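Local coordinates for immunogenic protein MPT63/MPB63 (Mycobacterium tuberculosis, PDB 1LMI), which is a major secreted antigen with a beta-sandwich fold resembling immunoglobulin domains, whose molecular function is not established, at residues Q67-Y78 with V109-N120; V54-V65 with I90-G98. All coordinates share one frame; numbering follows the deposited sequence.

Interactions 1 and 2 lie on opposite sides of the chain's centre in this beta-sandwich, their own centres about 24 Å apart. Interaction 1 pairs neighbouring strands of the five-stranded mixed sheet and joins them to the end of strand 100-109, which belongs to the four-stranded sheet. Interaction 2 lies at another end of that second sheet, where the chain leaving strand 46-56 meets the loop that leads into strand 100-109. The segments alternate along the chain, 54-65 running almost directly into 67-78, so one continuous piece of backbone passes from interaction 2 to interaction 1. Apart from that junction the two contacts do not touch.

Interaction 1: Q67-Y78 with V109-N120; sequences QFNARTADGINY and VTGPSPTIVAMN
Phe68 and Met119 run alongside each other on the inner face of an antiparallel strand pair, 68-71 with 116-120, in the five-stranded sheet of the sandwich. Met119 CG comes to 3.3 Å from Phe68 CE1, and the sulfur meets the ring obliquely in a Met-aromatic contact, with SD 4.2 Å from the Phe68 centroid. Val117 CG1 approaches the CD1 side of the same ring, while Trp26 of strand 22-33 packs against it edge-to-face from the other sheet. On the opposite face, the extended Arg71 chain lays its guanidinium flat over the Ala118 methyl, CB standing 3.5 Å above the plane. Polar partners meet this group too: NE donates almost straight (171°) to Asn77 OD1 on an in-plane lone pair, and NH2 forms a salt bridge with Asp125. Where the pairing ends, Thr115 and Ile116 both face Arg71 in a classic beta bulge; Arg71 O takes a 2.9 Å bond from Thr115 N and a weak one from Ile116 N. Farther along, Tyr78 sets one ring face over Val109 CA, a CH-pi contact. The Tyr78 hydroxyl OH donates to Pro112 O at 2.6 Å. One face of the pair is thus apolar and turned to the core, whereas the other holds a charged guanidinium against a methyl, with an in-plane bond to Asn77 and a salt bridge to Asp125 that probably restrict its rotation.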
loop_
_atom_site.group_PDB
_atom_site.type_symbol
_atom_site.label_atom_id
_atom_site.label_comp_id
_atom_site.label_asym_id
_atom_site.label_seq_id
_atom_site.Cartn_x
_atom_site.Cartn_y
_atom_site.Cartn_z
ATOM N N GLN A 67 2.758 5.020 3.588
ATOM C CA GLN A 67 2.650 5.716 2.312
ATOM C C GLN A 67 1.439 5.271 1.503
ATOM O O GLN A 67 1.140 5.923 0.501
ATOM C CB GLN A 67 3.926 5.531 1.455
ATOM C CG GLN A 67 5.167 6.180 2.052
ATOM C CD GLN A 67 6.332 6.139 1.079
ATOM O OE1 GLN A 67 6.294 5.460 0.061
ATOM N NE2 GLN A 67 7.366 6.915 1.410
ATOM N N PHE A 68 0.752 4.201 1.932
ATOM C CA PHE A 68 -0.371 3.692 1.144
ATOM C C PHE A 68 -1.654 4.493 1.335
ATOM O O PHE A 68 -1.951 5.122 2.377
ATOM C CB PHE A 68 -0.695 2.244 1.500
ATOM C CG PHE A 68 0.170 1.185 0.846
ATOM C CD1 PHE A 68 0.179 1.069 -0.522
ATOM C CD2 PHE A 68 0.917 0.323 1.611
ATOM C CE1 PHE A 68 0.959 0.093 -1.122
ATOM C CE2 PHE A 68 1.703 -0.649 1.024
ATOM C CZ PHE A 68 1.722 -0.756 -0.346
ATOM N N ASN A 69 -2.471 4.467 0.275
ATOM C CA ASN A 69 -3.728 5.167 0.164
ATOM C C ASN A 69 -4.637 4.406 -0.819
ATOM O O ASN A 69 -4.109 3.784 -1.763
ATOM C CB ASN A 69 -3.587 6.596 -0.375
ATOM C CG ASN A 69 -2.638 7.476 0.419
ATOM O OD1 ASN A 69 -3.125 8.117 1.355
ATOM N ND2 ASN A 69 -1.345 7.449 0.090
ATOM N N ALA A 70 -5.936 4.476 -0.560
ATOM C CA ALA A 70 -6.954 3.964 -1.476
ATOM C C ALA A 70 -7.674 5.147 -2.083
ATOM O O ALA A 70 -7.981 6.116 -1.387
ATOM C CB ALA A 70 -7.861 2.984 -0.766
ATOM N N ARG A 71 -7.915 5.099 -3.400
ATOM C CA ARG A 71 -8.530 6.248 -4.053
ATOM C C ARG A 71 -9.651 5.827 -4.985
ATOM O O ARG A 71 -9.717 4.680 -5.421
ATOM C CB ARG A 71 -7.500 7.029 -4.871
ATOM C CG ARG A 71 -6.319 7.529 -4.043
ATOM C CD ARG A 71 -5.405 8.329 -4.992
ATOM N NE ARG A 71 -4.348 8.942 -4.185
ATOM C CZ ARG A 71 -3.221 9.407 -4.702
ATOM N NH1 ARG A 71 -2.998 9.349 -5.999
ATOM N NH2 ARG A 71 -2.306 9.954 -3.898
ATOM N N THR A 72 -10.497 6.799 -5.274
ATOM C CA THR A 72 -11.447 6.744 -6.365
ATOM C C THR A 72 -10.833 7.370 -7.619
ATOM O O THR A 72 -9.832 8.088 -7.566
ATOM C CB THR A 72 -12.775 7.477 -6.101
ATOM O OG1 THR A 72 -12.440 8.885 -6.066
ATOM C CG2 THR A 72 -13.361 7.043 -4.789
ATOM N N ALA A 73 -11.419 7.085 -8.785
ATOM C CA ALA A 73 -10.848 7.609 -10.013
ATOM C C ALA A 73 -10.756 9.129 -10.068
ATOM O O ALA A 73 -9.830 9.648 -10.706
ATOM C CB ALA A 73 -11.692 7.163 -11.207
ATOM N N ASP A 74 -11.695 9.824 -9.428
ATOM C CA ASP A 74 -11.640 11.294 -9.530
ATOM C C ASP A 74 -10.675 11.878 -8.511
ATOM O O ASP A 74 -10.298 13.054 -8.559
ATOM C CB ASP A 74 -13.032 11.891 -9.384
ATOM C CG ASP A 74 -13.740 11.534 -8.098
ATOM O OD1 ASP A 74 -13.066 11.114 -7.136
ATOM O OD2 ASP A 74 -14.983 11.684 -8.051
ATOM N N GLY A 75 -10.254 11.035 -7.565
ATOM C CA GLY A 75 -9.225 11.444 -6.644
ATOM C C GLY A 75 -9.601 11.552 -5.185
ATOM O O GLY A 75 -8.742 12.038 -4.434
ATOM N N ILE A 76 -10.780 11.109 -4.742
ATOM C CA ILE A 76 -10.989 10.988 -3.299
ATOM C C ILE A 76 -9.991 9.987 -2.733
ATOM O O ILE A 76 -9.689 8.948 -3.334
ATOM C CB ILE A 76 -12.415 10.553 -2.938
ATOM C CG1 ILE A 76 -13.422 11.703 -3.138
ATOM C CG2 ILE A 76 -12.511 10.005 -1.537
ATOM C CD1 ILE A 76 -14.785 11.351 -2.571
ATOM N N ASN A 77 -9.419 10.310 -1.578
ATOM C CA ASN A 77 -8.316 9.568 -0.990
ATOM C C ASN A 77 -8.621 9.109 0.427
ATOM O O ASN A 77 -9.142 9.897 1.216
ATOM C CB ASN A 77 -7.057 10.462 -0.960
ATOM C CG ASN A 77 -5.792 9.764 -0.510
ATOM O OD1 ASN A 77 -5.052 9.181 -1.326
ATOM N ND2 ASN A 77 -5.510 9.815 0.774
ATOM N N TYR A 78 -8.287 7.857 0.716
ATOM C CA TYR A 78 -8.463 7.280 2.023
ATOM C C TYR A 78 -7.083 6.779 2.480
ATOM O O TYR A 78 -6.490 5.913 1.815
ATOM C CB TYR A 78 -9.468 6.133 2.048
ATOM C CG TYR A 78 -10.794 6.422 1.363
ATOM C CD1 TYR A 78 -11.671 7.349 1.961
ATOM C CD2 TYR A 78 -11.162 5.813 0.184
ATOM C CE1 TYR A 78 -12.885 7.634 1.357
ATOM C CE2 TYR A 78 -12.392 6.086 -0.432
ATOM C CZ TYR A 78 -13.218 6.998 0.177
ATOM O OH TYR A 78 -14.449 7.297 -0.395
ATOM N N VAL A 109 -13.277 3.635 4.569
ATOM C CA VAL A 109 -13.888 4.260 3.411
ATOM C C VAL A 109 -15.170 4.983 3.829
ATOM O O VAL A 109 -16.137 4.345 4.220
ATOM C CB VAL A 109 -14.156 3.204 2.319
ATOM C CG1 VAL A 109 -14.988 3.778 1.176
ATOM C CG2 VAL A 109 -12.841 2.619 1.791
ATOM N N THR A 110 -15.096 6.297 3.743
ATOM C CA THR A 110 -16.219 7.118 4.168
ATOM C C THR A 110 -16.976 7.755 3.019
ATOM O O THR A 110 -17.946 8.502 3.230
ATOM C CB THR A 110 -15.683 8.271 5.061
ATOM O OG1 THR A 110 -14.689 8.943 4.307
ATOM C CG2 THR A 110 -15.097 7.719 6.343
ATOM N N GLY A 111 -16.595 7.543 1.783
ATOM C CA GLY A 111 -17.279 8.062 0.624
ATOM C C GLY A 111 -17.434 6.971 -0.441
ATOM O O GLY A 111 -17.588 5.811 -0.034
ATOM N N PRO A 112 -17.391 7.344 -1.688
ATOM C CA PRO A 112 -17.479 6.349 -2.774
ATOM C C PRO A 112 -16.394 5.282 -2.613
ATOM O O PRO A 112 -15.299 5.523 -2.066
ATOM C CB PRO A 112 -17.245 7.149 -4.049
ATOM C CG PRO A 112 -17.645 8.551 -3.695
ATOM C CD PRO A 112 -17.256 8.710 -2.250
ATOM N N SER A 113 -16.713 4.078 -3.083
ATOM C CA SER A 113 -15.773 2.982 -2.966
ATOM C C SER A 113 -14.502 3.167 -3.794
ATOM O O SER A 113 -14.559 3.575 -4.962
ATOM C CB SER A 113 -16.449 1.676 -3.404
ATOM O OG SER A 113 -17.595 1.370 -2.621
ATOM N N PRO A 114 -13.333 2.813 -3.261
ATOM C CA PRO A 114 -12.124 2.983 -4.061
ATOM C C PRO A 114 -11.903 1.870 -5.078
ATOM O O PRO A 114 -12.385 0.754 -4.885
ATOM C CB PRO A 114 -11.040 2.884 -2.954
ATOM C CG PRO A 114 -11.603 1.950 -1.926
ATOM C CD PRO A 114 -13.096 2.217 -1.936
ATOM N N THR A 115 -11.097 2.196 -6.087
ATOM C CA THR A 115 -10.734 1.259 -7.123
ATOM C C THR A 115 -9.258 1.299 -7.447
ATOM O O THR A 115 -8.786 0.626 -8.379
ATOM C CB THR A 115 -11.494 1.596 -8.425
ATOM O OG1 THR A 115 -11.332 2.976 -8.782
ATOM C CG2 THR A 115 -12.960 1.340 -8.148
ATOM N N ILE A 116 -8.515 2.100 -6.700
ATOM C CA ILE A 116 -7.115 2.401 -6.944
ATOM C C ILE A 116 -6.363 2.359 -5.621
ATOM O O ILE A 116 -6.901 2.712 -4.569
ATOM C CB ILE A 116 -7.007 3.808 -7.545
ATOM C CG1 ILE A 116 -7.633 3.870 -8.950
ATOM C CG2 ILE A 116 -5.575 4.350 -7.558
ATOM C CD1 ILE A 116 -7.980 5.312 -9.319
ATOM N N VAL A 117 -5.090 1.893 -5.652
ATOM C CA VAL A 117 -4.227 2.089 -4.497
ATOM C C VAL A 117 -3.025 2.920 -4.948
ATOM O O VAL A 117 -2.502 2.744 -6.041
ATOM C CB VAL A 117 -3.778 0.758 -3.867
ATOM C CG1 VAL A 117 -2.692 0.946 -2.813
ATOM C CG2 VAL A 117 -4.979 0.091 -3.227
ATOM N N ALA A 118 -2.588 3.875 -4.125
ATOM C CA ALA A 118 -1.433 4.702 -4.521
ATOM C C ALA A 118 -0.454 4.794 -3.350
ATOM O O ALA A 118 -0.930 4.914 -2.197
ATOM C CB ALA A 118 -1.877 6.096 -4.918
ATOM N N MET A 119 0.841 4.754 -3.610
ATOM C CA MET A 119 1.828 5.032 -2.569
ATOM C C MET A 119 2.328 6.465 -2.794
ATOM O O MET A 119 2.799 6.752 -3.894
ATOM C CB MET A 119 3.044 4.086 -2.560
ATOM C CG MET A 119 2.763 2.668 -2.089
ATOM S SD MET A 119 4.299 1.660 -1.920
ATOM C CE MET A 119 5.360 2.758 -2.860
ATOM N N ASN A 120 2.240 7.313 -1.764
ATOM C CA ASN A 120 2.695 8.701 -1.815
ATOM C C ASN A 120 3.572 8.970 -0.596
ATOM O O ASN A 120 3.216 8.565 0.501
ATOM C CB ASN A 120 1.466 9.592 -1.859
ATOM C CG ASN A 120 1.678 11.108 -1.897
ATOM O OD1 ASN A 120 1.275 11.763 -2.881
ATOM N ND2 ASN A 120 2.246 11.621 -0.832
#

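Interaction 2: V54-V65 with I90-G98; sequences VNAIRGSVTPAV and ISGATIPQG
Val61 and Ile95 form a single antiparallel bridge between two irregular loops at one end of the beta-sandwich, Val61 N to Ile95 O measuring 2.9 Å and Ile95 N to Val61 O 2.8 Å. The chain turns a corner at Ile57 on leaving strand 46-56, and Gly98 N donates to Ala56 O at 2.8 Å. Together these bonds lay the loop before strand 100-109 along the corner.

Ile95 supplies the apolar centre. With CG1 set between the backbone N and the carbonyl carbon (chi1 55°), the side chain reaches back to strand 46-56, where its CD1 rests 3.6 Å from Ala56 CB and also nears Val54 CG1. Farther along, Ile90 CG2 fits against the two methyls of Val65, the two side chains running antiparallel, with Ile105 of strand 100-109 packing against both.

Polar side chains hold the outer side. Thr62 and Thr94 meet at a slant and join their hydroxyls in a very short bond, OG1 to OG1 2.5 Å, in which either may donate; Thr62 CG2 leans toward Gly92 O. Gln97 leaves the backbone with CG anti to N (chi1 -175°) and stretches over the corner, its CG passing Ile57 O. The amide oxygen then accepts from the backbone: Gly59 N lies 2.8 Å from Gln97 OE1, tilted out of the amide plane. Within the 90-98 loop, Ser91 OG accepts from Ala93 N in an ST turn. Two waters bridge the segments. One donates to Asn55 OD1 and Gly98 O; the other bridges two carbonyls symmetrically, at 2.7 Å from both Pro63 O and Gly92 O.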
loop_
_atom_site.group_PDB
_atom_site.type_symbol
_atom_site.label_atom_id
_atom_site.label_comp_id
_atom_site.label_asym_id
_atom_site.label_seq_id
_atom_site.Cartn_x
_atom_site.Cartn_y
_atom_site.Cartn_z
ATOM N N VAL A 54 5.871 -6.673 -0.518
ATOM C CA VAL A 54 7.089 -5.935 -0.866
ATOM C C VAL A 54 8.222 -6.929 -1.110
ATOM O O VAL A 54 8.325 -7.967 -0.421
ATOM C CB VAL A 54 7.436 -4.892 0.194
ATOM C CG1 VAL A 54 7.689 -5.514 1.561
ATOM C CG2 VAL A 54 8.646 -4.109 -0.317
ATOM N N ASN A 55 9.017 -6.622 -2.091
ATOM C CA ASN A 55 10.098 -7.472 -2.592
ATOM C C ASN A 55 11.402 -6.697 -2.522
ATOM O O ASN A 55 11.499 -5.668 -3.177
ATOM C CB ASN A 55 9.761 -7.867 -4.030
ATOM C CG ASN A 55 10.744 -8.847 -4.615
ATOM O OD1 ASN A 55 11.693 -9.267 -3.950
ATOM N ND2 ASN A 55 10.494 -9.210 -5.877
ATOM N N ALA A 56 12.352 -7.165 -1.719
ATOM C CA ALA A 56 13.633 -6.447 -1.590
ATOM C C ALA A 56 14.543 -6.858 -2.734
ATOM O O ALA A 56 15.273 -7.848 -2.687
ATOM C CB ALA A 56 14.169 -6.737 -0.218
ATOM N N ILE A 57 14.508 -6.135 -3.836
ATOM C CA ILE A 57 15.233 -6.570 -5.037
ATOM C C ILE A 57 16.705 -6.203 -4.909
ATOM O O ILE A 57 17.561 -7.009 -5.278
ATOM C CB ILE A 57 14.571 -5.947 -6.268
ATOM C CG1 ILE A 57 13.159 -6.523 -6.486
ATOM C CG2 ILE A 57 15.433 -6.072 -7.509
ATOM C CD1 ILE A 57 12.352 -5.845 -7.586
ATOM N N ARG A 58 16.974 -4.997 -4.396
ATOM C CA ARG A 58 18.353 -4.566 -4.175
ATOM C C ARG A 58 18.400 -3.898 -2.796
ATOM O O ARG A 58 17.614 -2.963 -2.606
ATOM C CB ARG A 58 18.866 -3.610 -5.248
ATOM C CG ARG A 58 20.299 -3.135 -4.968
ATOM C CD ARG A 58 20.738 -2.097 -6.006
ATOM N NE ARG A 58 22.173 -1.806 -5.908
ATOM C CZ ARG A 58 22.719 -0.612 -5.736
ATOM N NH1 ARG A 58 21.940 0.462 -5.642
ATOM N NH2 ARG A 58 24.048 -0.460 -5.661
ATOM N N GLY A 59 19.278 -4.387 -1.926
ATOM C CA GLY A 59 19.402 -3.889 -0.583
ATOM C C GLY A 59 18.351 -4.424 0.375
ATOM O O GLY A 59 17.397 -5.091 -0.041
ATOM N N SER A 60 18.554 -4.109 1.652
ATOM C CA SER A 60 17.596 -4.360 2.702
ATOM C C SER A 60 16.513 -3.276 2.622
ATOM O O SER A 60 16.882 -2.122 2.460
ATOM C CB SER A 60 18.243 -4.323 4.090
ATOM O OG SER A 60 18.919 -3.088 4.285
ATOM N N VAL A 61 15.255 -3.681 2.708
ATOM C CA VAL A 61 14.123 -2.765 2.581
ATOM C C VAL A 61 13.260 -2.806 3.827
ATOM O O VAL A 61 12.912 -3.874 4.332
ATOM C CB VAL A 61 13.300 -3.185 1.340
ATOM C CG1 VAL A 61 12.037 -2.362 1.191
ATOM C CG2 VAL A 61 14.193 -3.106 0.103
ATOM N N THR A 62 12.896 -1.633 4.332
ATOM C CA THR A 62 11.932 -1.425 5.378
ATOM C C THR A 62 10.690 -0.821 4.735
ATOM O O THR A 62 10.698 0.316 4.250
ATOM C CB THR A 62 12.474 -0.513 6.486
ATOM O OG1 THR A 62 13.755 -1.025 6.898
ATOM C CG2 THR A 62 11.568 -0.529 7.704
ATOM N N PRO A 63 9.593 -1.557 4.627
ATOM C CA PRO A 63 8.486 -1.093 3.778
ATOM C C PRO A 63 7.805 0.133 4.397
ATOM O O PRO A 63 7.577 0.194 5.603
ATOM C CB PRO A 63 7.559 -2.295 3.707
ATOM C CG PRO A 63 7.875 -3.115 4.909
ATOM C CD PRO A 63 9.327 -2.884 5.226
ATOM N N ALA A 64 7.512 1.095 3.532
ATOM C CA ALA A 64 6.974 2.369 4.028
ATOM C C ALA A 64 5.461 2.291 3.984
ATOM O O ALA A 64 4.803 2.936 3.162
ATOM C CB ALA A 64 7.493 3.483 3.146
ATOM N N VAL A 65 4.934 1.435 4.863
ATOM C CA VAL A 65 3.512 1.097 4.765
ATOM C C VAL A 65 2.603 2.289 4.957
ATOM O O VAL A 65 1.518 2.347 4.366
ATOM C CB VAL A 65 3.173 0.007 5.813
ATOM C CG1 VAL A 65 1.708 -0.376 5.762
ATOM C CG2 VAL A 65 4.072 -1.213 5.631
ATOM N N ILE A 90 0.407 -6.665 7.085
ATOM C CA ILE A 90 1.811 -6.774 6.690
ATOM C C ILE A 90 2.723 -6.263 7.810
ATOM O O ILE A 90 2.381 -5.311 8.539
ATOM C CB ILE A 90 2.066 -6.011 5.382
ATOM C CG1 ILE A 90 3.448 -6.277 4.785
ATOM C CG2 ILE A 90 1.787 -4.519 5.559
ATOM C CD1 ILE A 90 3.586 -5.821 3.336
ATOM N N SER A 91 3.850 -6.955 7.926
ATOM C CA SER A 91 4.826 -6.583 8.959
ATOM C C SER A 91 5.589 -5.345 8.555
ATOM O O SER A 91 5.896 -5.152 7.381
ATOM C CB SER A 91 5.804 -7.751 9.181
ATOM O OG SER A 91 6.870 -7.395 10.065
ATOM N N GLY A 92 5.949 -4.504 9.531
ATOM C CA GLY A 92 6.772 -3.363 9.126
ATOM C C GLY A 92 8.256 -3.671 9.267
ATOM O O GLY A 92 9.070 -2.750 9.101
ATOM N N ALA A 93 8.616 -4.925 9.572
ATOM C CA ALA A 93 10.033 -5.249 9.776
ATOM C C ALA A 93 10.889 -5.145 8.518
ATOM O O ALA A 93 10.418 -5.358 7.396
ATOM C CB ALA A 93 10.158 -6.669 10.330
ATOM N N THR A 94 12.172 -4.823 8.716
ATOM C CA THR A 94 13.146 -4.748 7.634
ATOM C C THR A 94 13.409 -6.134 7.067
ATOM O O THR A 94 13.574 -7.114 7.793
ATOM C CB THR A 94 14.481 -4.167 8.148
ATOM O OG1 THR A 94 14.232 -2.837 8.620
ATOM C CG2 THR A 94 15.531 -4.011 7.072
ATOM N N ILE A 95 13.450 -6.206 5.738
ATOM C CA ILE A 95 13.709 -7.527 5.128
ATOM C C ILE A 95 14.966 -7.457 4.281
ATOM O O ILE A 95 15.208 -6.503 3.545
ATOM C CB ILE A 95 12.546 -7.955 4.238
ATOM C CG1 ILE A 95 12.230 -6.911 3.184
ATOM C CG2 ILE A 95 11.335 -8.289 5.104
ATOM C CD1 ILE A 95 11.429 -7.459 2.006
ATOM N N PRO A 96 15.802 -8.489 4.339
ATOM C CA PRO A 96 17.023 -8.508 3.554
ATOM C C PRO A 96 16.756 -8.707 2.063
ATOM O O PRO A 96 15.684 -9.206 1.658
ATOM C CB PRO A 96 17.770 -9.747 4.078
ATOM C CG PRO A 96 16.715 -10.604 4.688
ATOM C CD PRO A 96 15.589 -9.701 5.138
ATOM N N GLN A 97 17.743 -8.326 1.261
ATOM C CA GLN A 97 17.674 -8.498 -0.176
ATOM C C GLN A 97 17.306 -9.938 -0.544
ATOM O O GLN A 97 17.869 -10.876 0.034
ATOM C CB GLN A 97 19.036 -8.171 -0.818
ATOM C CG GLN A 97 18.996 -8.208 -2.336
ATOM C CD GLN A 97 20.305 -7.747 -2.953
ATOM O OE1 GLN A 97 20.810 -6.684 -2.573
ATOM N NE2 GLN A 97 20.826 -8.537 -3.872
ATOM N N GLY A 98 16.390 -10.071 -1.494
ATOM C CA GLY A 98 15.998 -11.386 -2.001
ATOM C C GLY A 98 14.782 -11.966 -1.297
ATOM O O GLY A 98 14.240 -12.943 -1.782
HETATM O O HOH W 1 12.327 -12.433 -3.723
HETATM O O HOH W 2 8.028 -0.405 8.185
#